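Local coordinates for protein HAD superfamily hydrolase (Brucella suis biovar 1, PDB 6NQ4) that probably acts as a phosphatase of the haloacid dehalogenase superfamily, at residues Val74-Arg79 with Val102-Val107. Sequence-based numbering, arbitrary orientation.
Sequences VTNSPR and VTSGDV. With PO4 (phosphate ion), chain G.
Thr103 reaches across to the loop after strand 70-75 with its hydroxyl, giving a hydrogen bond from OG1 to the backbone O of Arg79 (2.7 Å), the donor tilted 26° from the carbonyl plane. With chi1 at 76°, OG1 sits between its own backbone N and carbonyl carbon, where it also accepts from Asp106 N; Asp106 OD2 in turn takes Thr103 N, closing a capping box at the start of helix 104-114. Thr103 CG2 lies beside Thr75 CG2 (3.6 Å), the two side chains pointing the same way. Val102 and Val74 pair in parallel register, their side chains on the opposite sheet face from the threonines, where both touch Ile220 of helix 218-232, and Val102 O receives Thr75 N at 3.1 Å. These strands are neighbours in the parallel sheet of the HAD Rossmann-like core, joined through helix 81-90 in a beta-alpha-beta unit. At the strand ends Ser104 N donates to Thr75 O (2.9 Å), while Ser104 CB packs on Asn76 O and its OG turns to Ala180 O. Gly105 N then bonds Ser77 O in the carbonyl plane (3.0 Å), and its CA approaches Pro78 O. Thr75 OG1 accepts from Ser77 N in an ST turn and donates to phosphate O2 (2.7 Å), placed like the phosphate-binding Ser/Thr of HAD enzymes; Asn76 N, Lys215 and Trp44 also hold this ion, probably from the crystallisation liquor.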
ATOM      1  N   VAL A  74      -6.781   2.474  -2.234  1.00 14.94           N
ATOM      2  CA  VAL A  74      -5.389   2.899  -2.263  1.00 15.00           C
ATOM      3  C   VAL A  74      -4.623   1.928  -1.371  1.00 14.26           C
ATOM      4  O   VAL A  74      -4.855   1.880  -0.153  1.00 16.97           O
ATOM      5  CB  VAL A  74      -5.236   4.348  -1.772  1.00 15.74           C
ATOM      6  CG1 VAL A  74      -3.771   4.788  -1.816  1.00 17.97           C
ATOM      7  CG2 VAL A  74      -6.124   5.307  -2.603  1.00 18.20           C
ATOM      8  N   THR A  75      -3.736   1.139  -1.967  1.00 13.48           N
ATOM      9  CA  THR A  75      -3.098   0.035  -1.273  1.00 13.57           C
ATOM     10  C   THR A  75      -1.599   0.044  -1.514  1.00 13.55           C
ATOM     11  O   THR A  75      -1.131   0.403  -2.592  1.00 14.23           O
ATOM     12  CB  THR A  75      -3.685  -1.323  -1.756  1.00 15.58           C
ATOM     13  OG1 THR A  75      -2.949  -2.409  -1.184  1.00 15.64           O
ATOM     14  CG2 THR A  75      -3.636  -1.458  -3.272  1.00 17.58           C
ATOM     15  N   ASN A  76      -0.847  -0.367  -0.505  1.00 13.94           N
ATOM     16  CA  ASN A  76       0.602  -0.502  -0.653  1.00 13.80           C
ATOM     17  C   ASN A  76       1.049  -1.781  -1.374  1.00 14.48           C
ATOM     18  O   ASN A  76       2.256  -2.045  -1.441  1.00 14.82           O
ATOM     19  CB  ASN A  76       1.312  -0.353   0.699  1.00 15.08           C
ATOM     20  CG  ASN A  76       1.636   1.098   1.008  1.00 14.66           C
ATOM     21  OD1 ASN A  76       1.494   1.968   0.135  1.00 15.42           O
ATOM     22  ND2 ASN A  76       2.102   1.375   2.215  1.00 15.64           N
ATOM     23  N   SER A  77       0.134  -2.574  -1.925  1.00 13.99           N
ATOM     24  CA  SER A  77       0.547  -3.719  -2.723  1.00 13.58           C
ATOM     25  C   SER A  77       1.601  -3.299  -3.745  1.00 13.54           C
ATOM     26  O   SER A  77       1.429  -2.267  -4.416  1.00 14.54           O
ATOM     27  CB  SER A  77      -0.648  -4.290  -3.477  1.00 14.96           C
ATOM     28  OG  SER A  77      -0.210  -5.341  -4.324  1.00 15.76           O
ATOM     29  N   PRO A  78       2.678  -4.071  -3.905  1.00 13.90           N
ATOM     30  CA  PRO A  78       3.665  -3.778  -4.950  1.00 14.28           C
ATOM     31  C   PRO A  78       3.205  -4.196  -6.328  1.00 14.14           C
ATOM     32  O   PRO A  78       3.931  -3.942  -7.302  1.00 16.11           O
ATOM     33  CB  PRO A  78       4.865  -4.629  -4.517  1.00 16.24           C
ATOM     34  CG  PRO A  78       4.220  -5.836  -3.892  1.00 15.46           C
ATOM     35  CD  PRO A  78       3.029  -5.287  -3.141  1.00 14.98           C
ATOM     36  N   ARG A  79       2.057  -4.891  -6.441  1.00 13.81           N
ATOM     37  CA  ARG A  79       1.598  -5.281  -7.766  1.00 14.83           C
ATOM     38  C   ARG A  79       0.867  -4.124  -8.431  1.00 15.02           C
ATOM     39  O   ARG A  79       0.205  -3.333  -7.760  1.00 15.77           O
ATOM     40  CB  ARG A  79       0.672  -6.484  -7.673  1.00 17.26           C
ATOM     41  CG  ARG A  79       1.459  -7.801  -7.526  1.00 18.97           C
ATOM     42  CD  ARG A  79       0.520  -8.964  -7.246  1.00 19.49           C
ATOM     43  NE  ARG A  79       0.030  -8.878  -5.874  1.00 19.74           N
ATOM     44  CZ  ARG A  79      -1.227  -9.080  -5.488  1.00 19.73           C
ATOM     45  NH1 ARG A  79      -2.183  -9.374  -6.367  1.00 19.82           N
ATOM     46  NH2 ARG A  79      -1.531  -8.954  -4.195  1.00 20.59           N
ATOM     47  N   VAL A 102      -5.604   2.181  -6.928  1.00 13.84           N
ATOM     48  CA  VAL A 102      -4.275   2.759  -7.093  1.00 14.34           C
ATOM     49  C   VAL A 102      -3.344   2.059  -6.121  1.00 12.68           C
ATOM     50  O   VAL A 102      -3.624   2.010  -4.922  1.00 15.34           O
ATOM     51  CB  VAL A 102      -4.289   4.278  -6.839  1.00 15.85           C
ATOM     52  CG1 VAL A 102      -2.871   4.825  -6.832  1.00 19.01           C
ATOM     53  CG2 VAL A 102      -5.143   4.989  -7.901  1.00 17.71           C
ATOM     54  N   THR A 103      -2.246   1.517  -6.629  1.00 13.23           N
ATOM     55  CA  THR A 103      -1.335   0.740  -5.799  1.00 12.90           C
ATOM     56  C   THR A 103       0.026   1.411  -5.697  1.00 14.00           C
ATOM     57  O   THR A 103       0.435   2.204  -6.555  1.00 14.18           O
ATOM     58  CB  THR A 103      -1.147  -0.698  -6.307  1.00 13.51           C
ATOM     59  OG1 THR A 103      -0.276  -0.681  -7.456  1.00 13.67           O
ATOM     60  CG2 THR A 103      -2.461  -1.351  -6.664  1.00 14.40           C
ATOM     61  N   SER A 104       0.766   1.025  -4.654  1.00 13.74           N
ATOM     62  CA  SER A 104       2.159   1.445  -4.555  1.00 13.03           C
ATOM     63  C   SER A 104       2.958   0.960  -5.761  1.00 14.46           C
ATOM     64  O   SER A 104       3.783   1.701  -6.301  1.00 15.71           O
ATOM     65  CB  SER A 104       2.746   0.930  -3.231  1.00 13.79           C
ATOM     66  OG  SER A 104       4.115   1.272  -3.114  1.00 17.38           O
ATOM     67  N   GLY A 105       2.689  -0.268  -6.232  1.00 14.61           N
ATOM     68  CA  GLY A 105       3.329  -0.748  -7.453  1.00 15.65           C
ATOM     69  C   GLY A 105       3.121   0.199  -8.624  1.00 14.07           C
ATOM     70  O   GLY A 105       4.063   0.480  -9.387  1.00 16.18           O
ATOM     71  N   ASP A 106       1.887   0.701  -8.792  1.00 14.29           N
ATOM     72  CA  ASP A 106       1.600   1.621  -9.896  1.00 14.97           C
ATOM     73  C   ASP A 106       2.538   2.827  -9.867  1.00 14.99           C
ATOM     74  O   ASP A 106       3.131   3.200 -10.888  1.00 17.23           O
ATOM     75  CB  ASP A 106       0.170   2.148  -9.776  1.00 15.28           C
ATOM     76  CG  ASP A 106      -0.911   1.112 -10.081  1.00 16.63           C
ATOM     77  OD1 ASP A 106      -0.681   0.169 -10.856  1.00 17.88           O
ATOM     78  OD2 ASP A 106      -2.041   1.294  -9.558  1.00 17.74           O
ATOM     79  N   VAL A 107       2.649   3.494  -8.718  1.00 15.10           N
ATOM     80  CA  VAL A 107       3.470   4.699  -8.661  1.00 15.96           C
ATOM     81  C   VAL A 107       4.958   4.385  -8.563  1.00 15.41           C
ATOM     82  O   VAL A 107       5.784   5.210  -8.967  1.00 17.28           O
ATOM     83  CB  VAL A 107       3.007   5.675  -7.561  1.00 15.87           C
ATOM     84  CG1 VAL A 107       1.685   6.300  -7.935  1.00 19.20           C
ATOM     85  CG2 VAL A 107       2.945   5.008  -6.191  1.00 17.79           C
TER
HETATM   86  P   PO4 G 305      -2.582  -2.001   2.364  0.85 18.16           P
HETATM   87  O1  PO4 G 305      -3.146  -1.991   3.784  0.85 19.60           O
HETATM   88  O2  PO4 G 305      -3.623  -2.510   1.383  0.85 16.10           O
HETATM   89  O3  PO4 G 305      -1.473  -3.057   2.538  0.85 21.39           O
HETATM   90  O4  PO4 G 305      -1.966  -0.668   2.018  0.85 17.76           O